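Local structure of MMACHC-like protein (5UJC) at residues A8-L19 with S52-S60; H28-V39 with I132-A143. The protein binds vitamin B12 derivatives and probably strips the upper ligand from cyanocobalamin and alkylcobalamins, using a flavin or glutathione, during intracellular B12 trafficking. All blocks are in the same frame, centred on the assembly; numbering follows the deposited sequence.

Interaction 1 (A8-L19 with S52-S60); sequences AESIKRVVDQKL and STMALLILS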
loop_
_atom_site.group_PDB
_atom_site.type_symbol
_atom_site.label_atom_id
_atom_site.label_comp_id
_atom_site.label_asym_id
_atom_site.label_seq_id
_atom_site.Cartn_x
_atom_site.Cartn_y
_atom_site.Cartn_z
ATOM N N ALA A 8 -19.811 6.199 10.175
ATOM C CA ALA A 8 -18.433 6.102 9.690
ATOM C C ALA A 8 -17.629 5.063 10.492
ATOM O O ALA A 8 -16.885 4.280 9.918
ATOM C CB ALA A 8 -17.744 7.462 9.748
ATOM N N GLU A 9 -17.781 5.080 11.821
ATOM C CA GLU A 9 -17.096 4.114 12.680
ATOM C C GLU A 9 -17.573 2.676 12.425
ATOM O O GLU A 9 -16.765 1.760 12.378
ATOM C CB GLU A 9 -17.229 4.509 14.171
ATOM C CG GLU A 9 -16.308 5.660 14.526
ATOM C CD GLU A 9 -16.547 6.250 15.896
ATOM O OE1 GLU A 9 -17.339 5.680 16.684
ATOM O OE2 GLU A 9 -15.932 7.308 16.192
ATOM N N SER A 10 -18.871 2.508 12.137
ATOM C CA SER A 10 -19.428 1.166 11.818
ATOM C C SER A 10 -18.894 0.658 10.482
ATOM O O SER A 10 -18.593 -0.524 10.334
ATOM C CB SER A 10 -20.970 1.199 11.792
ATOM O OG SER A 10 -21.512 1.457 13.086
ATOM N N ILE A 11 -18.743 1.564 9.525
ATOM C CA ILE A 11 -18.143 1.222 8.246
ATOM C C ILE A 11 -16.698 0.755 8.440
ATOM O O ILE A 11 -16.298 -0.318 7.949
ATOM C CB ILE A 11 -18.192 2.410 7.272
ATOM C CG1 ILE A 11 -19.623 2.628 6.805
ATOM C CG2 ILE A 11 -17.268 2.184 6.084
ATOM C CD1 ILE A 11 -19.837 3.982 6.127
ATOM N N LYS A 12 -15.912 1.548 9.157
ATOM C CA LYS A 12 -14.525 1.188 9.383
ATOM C C LYS A 12 -14.436 -0.140 10.150
ATOM O O LYS A 12 -13.551 -0.964 9.880
ATOM C CB LYS A 12 -13.778 2.293 10.118
ATOM C CG LYS A 12 -12.276 2.034 10.212
ATOM C CD LYS A 12 -11.550 3.216 10.810
ATOM C CE LYS A 12 -10.045 3.139 10.632
ATOM N NZ LYS A 12 -9.423 2.001 11.336
ATOM N N ARG A 13 -15.381 -0.373 11.072
ATOM C CA ARG A 13 -15.355 -1.591 11.879
ATOM C C ARG A 13 -15.525 -2.840 11.008
ATOM O O ARG A 13 -14.833 -3.818 11.202
ATOM C CB ARG A 13 -16.430 -1.558 12.960
ATOM C CG ARG A 13 -16.211 -2.579 14.080
ATOM C CD ARG A 13 -14.945 -2.271 14.908
ATOM N NE ARG A 13 -14.994 -0.929 15.485
ATOM C CZ ARG A 13 -15.598 -0.604 16.633
ATOM N NH1 ARG A 13 -16.163 -1.547 17.416
ATOM N NH2 ARG A 13 -15.604 0.657 17.024
ATOM N N VAL A 14 -16.424 -2.796 10.028
ATOM C CA VAL A 14 -16.604 -3.969 9.139
ATOM C C VAL A 14 -15.331 -4.230 8.329
ATOM O O VAL A 14 -14.903 -5.357 8.168
ATOM C CB VAL A 14 -17.767 -3.788 8.161
ATOM C CG1 VAL A 14 -17.837 -4.974 7.197
ATOM C CG2 VAL A 14 -19.030 -3.661 8.913
ATOM N N VAL A 15 -14.734 -3.161 7.809
ATOM C CA VAL A 15 -13.496 -3.288 7.055
ATOM C C VAL A 15 -12.419 -3.936 7.926
ATOM O O VAL A 15 -11.711 -4.871 7.482
ATOM C CB VAL A 15 -13.041 -1.920 6.498
ATOM C CG1 VAL A 15 -11.681 -2.030 5.814
ATOM C CG2 VAL A 15 -14.090 -1.381 5.520
ATOM N N ASP A 16 -12.310 -3.466 9.164
ATOM C CA ASP A 16 -11.270 -3.942 10.076
ATOM C C ASP A 16 -11.555 -5.359 10.620
ATOM O O ASP A 16 -10.628 -6.091 10.974
ATOM C CB ASP A 16 -11.096 -2.957 11.222
ATOM C CG ASP A 16 -10.436 -1.657 10.770
ATOM O OD1 ASP A 16 -9.806 -1.645 9.671
ATOM O OD2 ASP A 16 -10.495 -0.668 11.523
ATOM N N GLN A 17 -12.819 -5.767 10.589
ATOM C CA GLN A 17 -13.168 -7.154 10.917
ATOM C C GLN A 17 -12.752 -8.119 9.826
ATOM O O GLN A 17 -12.264 -9.212 10.116
ATOM C CB GLN A 17 -14.667 -7.282 11.184
ATOM C CG GLN A 17 -15.104 -6.669 12.486
ATOM C CD GLN A 17 -16.613 -6.487 12.593
ATOM O OE1 GLN A 17 -17.360 -6.617 11.604
ATOM N NE2 GLN A 17 -17.063 -6.184 13.779
ATOM N N LYS A 18 -12.946 -7.720 8.565
ATOM C CA LYS A 18 -12.748 -8.644 7.433
ATOM C C LYS A 18 -11.348 -8.562 6.836
ATOM O O LYS A 18 -10.880 -9.520 6.264
ATOM C CB LYS A 18 -13.761 -8.376 6.349
ATOM C CG LYS A 18 -15.212 -8.593 6.771
ATOM C CD LYS A 18 -15.440 -9.910 7.523
ATOM C CE LYS A 18 -15.206 -11.121 6.632
ATOM N NZ LYS A 18 -15.520 -12.398 7.334
ATOM N N LEU A 19 -10.691 -7.414 6.991
ATOM C CA LEU A 19 -9.263 -7.241 6.595
ATOM C C LEU A 19 -8.513 -6.920 7.868
ATOM O O LEU A 19 -8.376 -5.763 8.249
ATOM C CB LEU A 19 -9.115 -6.136 5.571
ATOM C CG LEU A 19 -9.898 -6.320 4.267
ATOM C CD1 LEU A 19 -9.811 -5.044 3.453
ATOM C CD2 LEU A 19 -9.381 -7.508 3.440
ATOM N N SER A 52 -15.907 16.850 2.560
ATOM C CA SER A 52 -16.118 16.092 3.781
ATOM C C SER A 52 -16.383 14.582 3.532
ATOM O O SER A 52 -16.633 13.845 4.467
ATOM C CB SER A 52 -17.259 16.695 4.575
ATOM O OG SER A 52 -18.487 16.555 3.878
ATOM N N THR A 53 -16.339 14.143 2.269
ATOM C CA THR A 53 -16.595 12.752 1.928
ATOM C C THR A 53 -15.599 11.832 2.649
ATOM O O THR A 53 -14.385 12.064 2.613
ATOM C CB THR A 53 -16.476 12.538 0.412
ATOM O OG1 THR A 53 -17.406 13.386 -0.260
ATOM C CG2 THR A 53 -16.752 11.097 0.014
ATOM N N MET A 54 -16.128 10.796 3.289
ATOM C CA MET A 54 -15.315 9.798 3.975
ATOM C C MET A 54 -14.564 8.889 3.004
ATOM O O MET A 54 -15.142 8.393 2.028
ATOM C CB MET A 54 -16.218 8.933 4.851
ATOM C CG MET A 54 -15.503 7.809 5.575
ATOM S SD MET A 54 -16.666 6.656 6.335
ATOM C CE MET A 54 -15.577 5.316 6.816
ATOM N N ALA A 55 -13.285 8.666 3.302
ATOM C CA ALA A 55 -12.484 7.647 2.634
ATOM C C ALA A 55 -11.739 6.813 3.669
ATOM O O ALA A 55 -11.419 7.296 4.769
ATOM C CB ALA A 55 -11.501 8.292 1.675
ATOM N N LEU A 56 -11.421 5.571 3.277
ATOM C CA LEU A 56 -10.567 4.667 4.064
ATOM C C LEU A 56 -9.407 4.207 3.221
ATOM O O LEU A 56 -9.596 3.635 2.154
ATOM C CB LEU A 56 -11.335 3.439 4.564
ATOM C CG LEU A 56 -12.361 3.676 5.657
ATOM C CD1 LEU A 56 -13.140 2.378 5.884
ATOM C CD2 LEU A 56 -11.681 4.105 6.946
ATOM N N LEU A 57 -8.212 4.434 3.733
ATOM C CA LEU A 57 -6.994 3.905 3.152
ATOM C C LEU A 57 -6.689 2.553 3.790
ATOM O O LEU A 57 -6.543 2.470 4.992
ATOM C CB LEU A 57 -5.848 4.885 3.422
ATOM C CG LEU A 57 -4.448 4.441 3.016
ATOM C CD1 LEU A 57 -4.346 4.253 1.510
ATOM C CD2 LEU A 57 -3.406 5.420 3.524
ATOM N N ILE A 58 -6.480 1.545 2.946
ATOM C CA ILE A 58 -6.133 0.194 3.383
ATOM C C ILE A 58 -4.686 -0.068 2.974
ATOM O O ILE A 58 -4.312 0.116 1.797
ATOM C CB ILE A 58 -7.043 -0.874 2.735
ATOM C CG1 ILE A 58 -8.534 -0.619 3.123
ATOM C CG2 ILE A 58 -6.587 -2.246 3.151
ATOM C CD1 ILE A 58 -9.552 -1.441 2.348
ATOM N N LEU A 59 -3.860 -0.429 3.948
ATOM C CA LEU A 59 -2.484 -0.812 3.663
ATOM C C LEU A 59 -2.206 -2.202 4.167
ATOM O O LEU A 59 -2.955 -2.735 5.022
ATOM C CB LEU A 59 -1.508 0.201 4.197
ATOM C CG LEU A 59 -1.432 0.502 5.650
ATOM C CD1 LEU A 59 -0.594 -0.550 6.358
ATOM C CD2 LEU A 59 -0.813 1.891 5.893
ATOM N N SER A 60 -1.203 -2.835 3.581
ATOM C CA SER A 60 -0.748 -4.149 4.033
ATOM C C SER A 60 0.539 -4.042 4.822
ATOM O O SER A 60 1.407 -3.229 4.512
ATOM C CB SER A 60 -0.563 -5.081 2.834
ATOM O OG SER A 60 0.311 -4.540 1.868
#

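Interaction 2 (H28-V39 with I132-A143); sequences HMFKIGSYNEAV and ILMQTCGHVAGA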
loop_
_atom_site.group_PDB
_atom_site.type_symbol
_atom_site.label_atom_id
_atom_site.label_comp_id
_atom_site.label_asym_id
_atom_site.label_seq_id
_atom_site.Cartn_x
_atom_site.Cartn_y
_atom_site.Cartn_z
ATOM N N HIS A 28 -7.094 3.408 7.628
ATOM C CA HIS A 28 -6.956 4.758 8.142
ATOM C C HIS A 28 -7.985 5.667 7.455
ATOM O O HIS A 28 -8.067 5.706 6.226
ATOM C CB HIS A 28 -5.549 5.289 7.848
ATOM C CG HIS A 28 -4.467 4.451 8.434
ATOM N ND1 HIS A 28 -3.842 4.771 9.602
ATOM C CD2 HIS A 28 -3.911 3.292 8.013
ATOM C CE1 HIS A 28 -2.930 3.852 9.876
ATOM N NE2 HIS A 28 -2.980 2.928 8.941
ATOM N N MET A 29 -8.761 6.396 8.247
ATOM C CA MET A 29 -9.816 7.242 7.730
ATOM C C MET A 29 -9.264 8.609 7.333
ATOM O O MET A 29 -8.382 9.165 8.016
ATOM C CB MET A 29 -10.927 7.384 8.764
ATOM C CG MET A 29 -12.199 8.004 8.210
ATOM S SD MET A 29 -13.638 7.860 9.246
ATOM C CE MET A 29 -13.233 8.930 10.556
ATOM N N PHE A 30 -9.805 9.178 6.255
ATOM C CA PHE A 30 -9.495 10.550 5.900
ATOM C C PHE A 30 -10.598 11.174 5.090
ATOM O O PHE A 30 -11.523 10.488 4.667
ATOM C CB PHE A 30 -8.153 10.639 5.157
ATOM C CG PHE A 30 -8.143 9.978 3.787
ATOM C CD1 PHE A 30 -8.015 8.597 3.655
ATOM C CD2 PHE A 30 -8.193 10.747 2.633
ATOM C CE1 PHE A 30 -7.988 8.006 2.399
ATOM C CE2 PHE A 30 -8.137 10.166 1.388
ATOM C CZ PHE A 30 -8.014 8.796 1.265
ATOM N N LYS A 31 -10.537 12.500 4.938
ATOM C CA LYS A 31 -11.529 13.228 4.171
ATOM C C LYS A 31 -10.988 13.451 2.759
ATOM O O LYS A 31 -9.841 13.819 2.588
ATOM C CB LYS A 31 -11.831 14.582 4.830
ATOM C CG LYS A 31 -12.409 14.471 6.227
ATOM C CD LYS A 31 -12.656 15.840 6.844
ATOM C CE LYS A 31 -11.355 16.574 7.171
ATOM N NZ LYS A 31 -11.558 17.563 8.263
ATOM N N ILE A 32 -11.839 13.344 1.757
ATOM C CA ILE A 32 -11.400 13.581 0.398
ATOM C C ILE A 32 -10.817 15.001 0.256
ATOM O O ILE A 32 -9.839 15.196 -0.459
ATOM C CB ILE A 32 -12.550 13.361 -0.626
ATOM C CG1 ILE A 32 -12.928 11.873 -0.715
ATOM C CG2 ILE A 32 -12.170 13.903 -2.003
ATOM C CD1 ILE A 32 -11.822 10.969 -1.219
ATOM N N GLY A 33 -11.399 15.979 0.959
ATOM C CA GLY A 33 -10.886 17.355 0.893
ATOM C C GLY A 33 -9.415 17.472 1.302
ATOM O O GLY A 33 -8.666 18.309 0.760
ATOM N N SER A 34 -8.992 16.645 2.252
ATOM C CA SER A 34 -7.598 16.656 2.687
ATOM C C SER A 34 -6.683 16.184 1.577
ATOM O O SER A 34 -5.612 16.740 1.365
ATOM C CB SER A 34 -7.414 15.793 3.911
ATOM O OG SER A 34 -8.195 16.280 4.993
ATOM N N TYR A 35 -7.117 15.168 0.851
ATOM C CA TYR A 35 -6.373 14.699 -0.300
ATOM C C TYR A 35 -6.324 15.764 -1.413
ATOM O O TYR A 35 -5.256 16.054 -1.966
ATOM C CB TYR A 35 -6.997 13.405 -0.839
ATOM C CG TYR A 35 -6.331 12.871 -2.086
ATOM C CD1 TYR A 35 -5.226 12.030 -2.008
ATOM C CD2 TYR A 35 -6.809 13.213 -3.356
ATOM C CE1 TYR A 35 -4.625 11.543 -3.133
ATOM C CE2 TYR A 35 -6.233 12.702 -4.492
ATOM C CZ TYR A 35 -5.130 11.876 -4.383
ATOM O OH TYR A 35 -4.518 11.356 -5.510
ATOM N N ASN A 36 -7.467 16.330 -1.733
ATOM C CA ASN A 36 -7.530 17.318 -2.806
ATOM C C ASN A 36 -6.707 18.560 -2.497
ATOM O O ASN A 36 -6.112 19.148 -3.397
ATOM C CB ASN A 36 -8.967 17.684 -3.110
ATOM C CG ASN A 36 -9.696 16.602 -3.888
ATOM O OD1 ASN A 36 -9.074 15.700 -4.458
ATOM N ND2 ASN A 36 -11.019 16.715 -3.956
ATOM N N GLU A 37 -6.696 18.975 -1.226
ATOM C CA GLU A 37 -5.849 20.109 -0.799
ATOM C C GLU A 37 -4.361 19.799 -1.043
ATOM O O GLU A 37 -3.602 20.665 -1.486
ATOM C CB GLU A 37 -6.107 20.459 0.693
ATOM C CG GLU A 37 -5.200 21.557 1.273
ATOM C CD GLU A 37 -5.328 21.708 2.795
ATOM O OE1 GLU A 37 -5.721 20.723 3.488
ATOM O OE2 GLU A 37 -5.016 22.807 3.304
ATOM N N ALA A 38 -3.960 18.550 -0.786
ATOM C CA ALA A 38 -2.579 18.169 -0.908
ATOM C C ALA A 38 -2.136 18.056 -2.401
ATOM O O ALA A 38 -1.072 18.562 -2.770
ATOM C CB ALA A 38 -2.320 16.869 -0.187
ATOM N N VAL A 39 -2.928 17.371 -3.229
ATOM C CA VAL A 39 -2.551 17.223 -4.643
ATOM C C VAL A 39 -2.759 18.475 -5.432
ATOM O O VAL A 39 -2.109 18.671 -6.468
ATOM C CB VAL A 39 -3.251 16.026 -5.359
ATOM C CG1 VAL A 39 -2.889 14.712 -4.682
ATOM C CG2 VAL A 39 -4.767 16.183 -5.428
ATOM N N ILE A 132 -5.365 7.282 -7.953
ATOM C CA ILE A 132 -5.198 7.897 -6.646
ATOM C C ILE A 132 -3.771 7.728 -6.176
ATOM O O ILE A 132 -3.135 6.689 -6.442
ATOM C CB ILE A 132 -6.219 7.359 -5.628
ATOM C CG1 ILE A 132 -6.294 8.292 -4.400
ATOM C CG2 ILE A 132 -5.905 5.924 -5.230
ATOM C CD1 ILE A 132 -7.501 8.042 -3.546
ATOM N N LEU A 133 -3.226 8.783 -5.562
ATOM C CA LEU A 133 -1.818 8.801 -5.165
ATOM C C LEU A 133 -1.700 8.363 -3.723
ATOM O O LEU A 133 -2.053 9.097 -2.792
ATOM C CB LEU A 133 -1.218 10.201 -5.391
ATOM C CG LEU A 133 -1.162 10.611 -6.866
ATOM C CD1 LEU A 133 -0.592 11.987 -6.981
ATOM C CD2 LEU A 133 -0.356 9.609 -7.699
ATOM N N MET A 134 -1.266 7.128 -3.542
ATOM C CA MET A 134 -1.339 6.473 -2.237
ATOM C C MET A 134 -0.449 7.069 -1.166
ATOM O O MET A 134 -0.827 7.123 0.008
ATOM C CB MET A 134 -1.005 4.993 -2.389
ATOM C CG MET A 134 -2.032 4.223 -3.112
ATOM S SD MET A 134 -3.590 4.206 -2.234
ATOM C CE MET A 134 -4.519 3.072 -3.231
ATOM N N GLN A 135 0.732 7.539 -1.556
ATOM C CA GLN A 135 1.634 8.145 -0.563
ATOM C C GLN A 135 1.064 9.449 -0.034
ATOM O O GLN A 135 1.196 9.767 1.150
ATOM C CB GLN A 135 3.037 8.343 -1.139
ATOM C CG GLN A 135 3.679 7.018 -1.527
ATOM C CD GLN A 135 4.746 7.184 -2.564
ATOM O OE1 GLN A 135 4.506 7.761 -3.632
ATOM N NE2 GLN A 135 5.950 6.700 -2.261
ATOM N N THR A 136 0.368 10.181 -0.894
ATOM C CA THR A 136 -0.325 11.393 -0.448
ATOM C C THR A 136 -1.478 11.029 0.507
ATOM O O THR A 136 -1.613 11.636 1.568
ATOM C CB THR A 136 -0.820 12.214 -1.640
ATOM O OG1 THR A 136 0.312 12.716 -2.371
ATOM C CG2 THR A 136 -1.662 13.387 -1.196
ATOM N N CYS A 137 -2.266 9.998 0.156
ATOM C CA CYS A 137 -3.301 9.529 1.078
ATOM C C CYS A 137 -2.698 9.155 2.435
ATOM O O CYS A 137 -3.243 9.473 3.466
ATOM C CB CYS A 137 -4.057 8.307 0.530
ATOM S SG CYS A 137 -5.041 8.625 -0.925
ATOM N N GLY A 138 -1.595 8.422 2.411
ATOM C CA GLY A 138 -0.981 7.970 3.644
ATOM C C GLY A 138 -0.542 9.100 4.535
ATOM O O GLY A 138 -0.638 9.015 5.789
ATOM N N HIS A 139 -0.058 10.168 3.919
ATOM C CA HIS A 139 0.407 11.317 4.688
ATOM C C HIS A 139 -0.785 12.101 5.289
ATOM O O HIS A 139 -0.816 12.385 6.500
ATOM C CB HIS A 139 1.253 12.217 3.796
ATOM C CG HIS A 139 2.044 13.247 4.542
ATOM N ND1 HIS A 139 3.333 13.029 4.957
ATOM C CD2 HIS A 139 1.718 14.491 4.955
ATOM C CE1 HIS A 139 3.782 14.103 5.579
ATOM N NE2 HIS A 139 2.817 15.006 5.594
ATOM N N VAL A 140 -1.795 12.399 4.463
ATOM C CA VAL A 140 -2.907 13.164 4.957
ATOM C C VAL A 140 -3.760 12.379 5.956
ATOM O O VAL A 140 -4.393 12.976 6.838
ATOM C CB VAL A 140 -3.778 13.775 3.840
ATOM C CG1 VAL A 140 -2.929 14.641 2.896
ATOM C CG2 VAL A 140 -4.578 12.732 3.089
ATOM N N ALA A 141 -3.716 11.046 5.868
ATOM C CA ALA A 141 -4.441 10.189 6.838
ATOM C C ALA A 141 -3.634 9.936 8.110
ATOM O O ALA A 141 -4.134 9.328 9.048
ATOM C CB ALA A 141 -4.818 8.882 6.210
ATOM N N GLY A 142 -2.368 10.353 8.113
ATOM C CA GLY A 142 -1.479 10.146 9.269
ATOM C C GLY A 142 -0.875 8.759 9.357
ATOM O O GLY A 142 -0.285 8.413 10.374
ATOM N N ALA A 143 -1.062 7.945 8.325
ATOM C CA ALA A 143 -0.592 6.549 8.348
ATOM C C ALA A 143 0.903 6.398 8.208
ATOM O O ALA A 143 1.503 5.524 8.833
ATOM C CB ALA A 143 -1.288 5.732 7.271
HETATM O O HOH W 1 -3.572 7.194 10.866
HETATM O O HOH W 2 -6.661 9.052 9.998
#

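Interaction 1 (A8-L19 with S52-S60)
Met54, Leu56 and Ile58 rise from one face of strand 53-60 to meet Ala8, Ile11, Lys12, Val15 and Leu19, so that the N-terminal helix packs on one face of the four-stranded antiparallel sheet. The axes of helix and strand run nearly parallel, 19° apart and 10.2 Å from each other at their closest, which lets alternate strand residues meet successive helix turns.

Met54 is stretched out, with CG trans to the backbone N (chi1 177°) and the chain extended beyond it, which carries the thioether up to the first turn of the segment. Its SD sits 3.7 Å from CB of Ala8. Its methyl, CE, goes further, ending 3.6 Å from CG2 of Ile11 and close to the carbonyl oxygen of Ala8, an atom that already accepts the helical bond from Lys12 N.

Followed outward, Lys12 changes character. CB carries the chain off the helix; CG lies 3.9 Å from CD2 of Leu56, and CD and CE keep running past the same methyl. A bend at chi4 then turns NZ aside to Asp16, one helical turn on, where it forms a salt bridge of 2.9 Å with OD2 through the syn lone pair. Ser27 OG, on the neighbouring strand, is hydrogen-bonded to both Lys12 NZ and Asp16 OD1. With an alanine here, Asp16 would probably lose its charged mate, keeping Ser27, and CD2 of Leu56 would lose the methylenes that run past it.

The other Leu56 methyl, CD1, faces CG2 of Val15. Helix 93-109 packs against the helix too, touching Ile11 through Leu109. At the far end Ile58 points its CD1 at Val15 tip to tip, and that same methyl lies 3.8 Å from Leu19 CD1.

Interaction 2 (H28-V39 with I132-A143)
Tyr35 lays its ring across the start of helix 134-140, its CD1 3.6 Å from Cys137 SG and also beside the methyl of Thr136. With CG trans to the backbone N (chi1 177°), the ring reaches over to the N-cap residue Leu133, whose backbone N-H gives a hydrogen bond of 2.9 Å to the phenol oxygen, nearly straight at 160°. Leu133 O lies at the ring edge, near its plane, and CG1 of Val39 covers part of one face, toward the rim.

The two helices, 32-39 and 134-140, cross at 120° with axes 9.4 Å apart. Between them Val140 puts CG1 against Ala38 CB and the carbonyl oxygen of Ser34, while CG2 turns to the ring of Phe30. Cys137 SG is shared by two rings: besides Tyr35 it touches Phe30 CZ at 3.7 Å, approaching both obliquely. The strand before helix 32-39 closes the other end, where Phe30 CB packs on Ala141 CB.

His28 is met squarely. The methyl of Ala143 stands over the centre of the imidazole, 3.5 Å from the centroid, a CH-pi contact just past the Schellman turn at Gly142. The ring is fixed by a water joining ND1 to Ala141 O, and by Glu26, which bonds NE2. A second water links Met29 O to the same Ala141 O, so this carbonyl accepts from both waters.

This framework carries part of the cobalamin pocket: Ile132 O, Met134 N, Gln135 NE2 and Val39 O all hydrogen-bond to the bound co-methylcobalamin. The phenol that takes the Leu133 N-H therefore holds the backbone between two of those ligand-binding groups, consistent with Tyr35 acting as a second-shell residue that helps position them.

How the interactions relate
The two interactions lie on opposite sides of the same antiparallel sheet, their centres about 14 Å apart. Along the chain their segments alternate: 8-19, 28-39, 52-60, then 132-143. Strand 25-31, which runs into helix 32-39, pairs with strand 53-60, and backbone hydrogen bonds from Leu57 N to His28 O and Ala55 N to Phe30 O tie them directly. Leu57 also turns the other way from Leu56, so its CD2 packs on Gly138 CA at 3.5 Å. One strand thus carries the N-terminal helix on one face and the cobalamin-binding layer on the other, joining the pocket to the sheet beneath it.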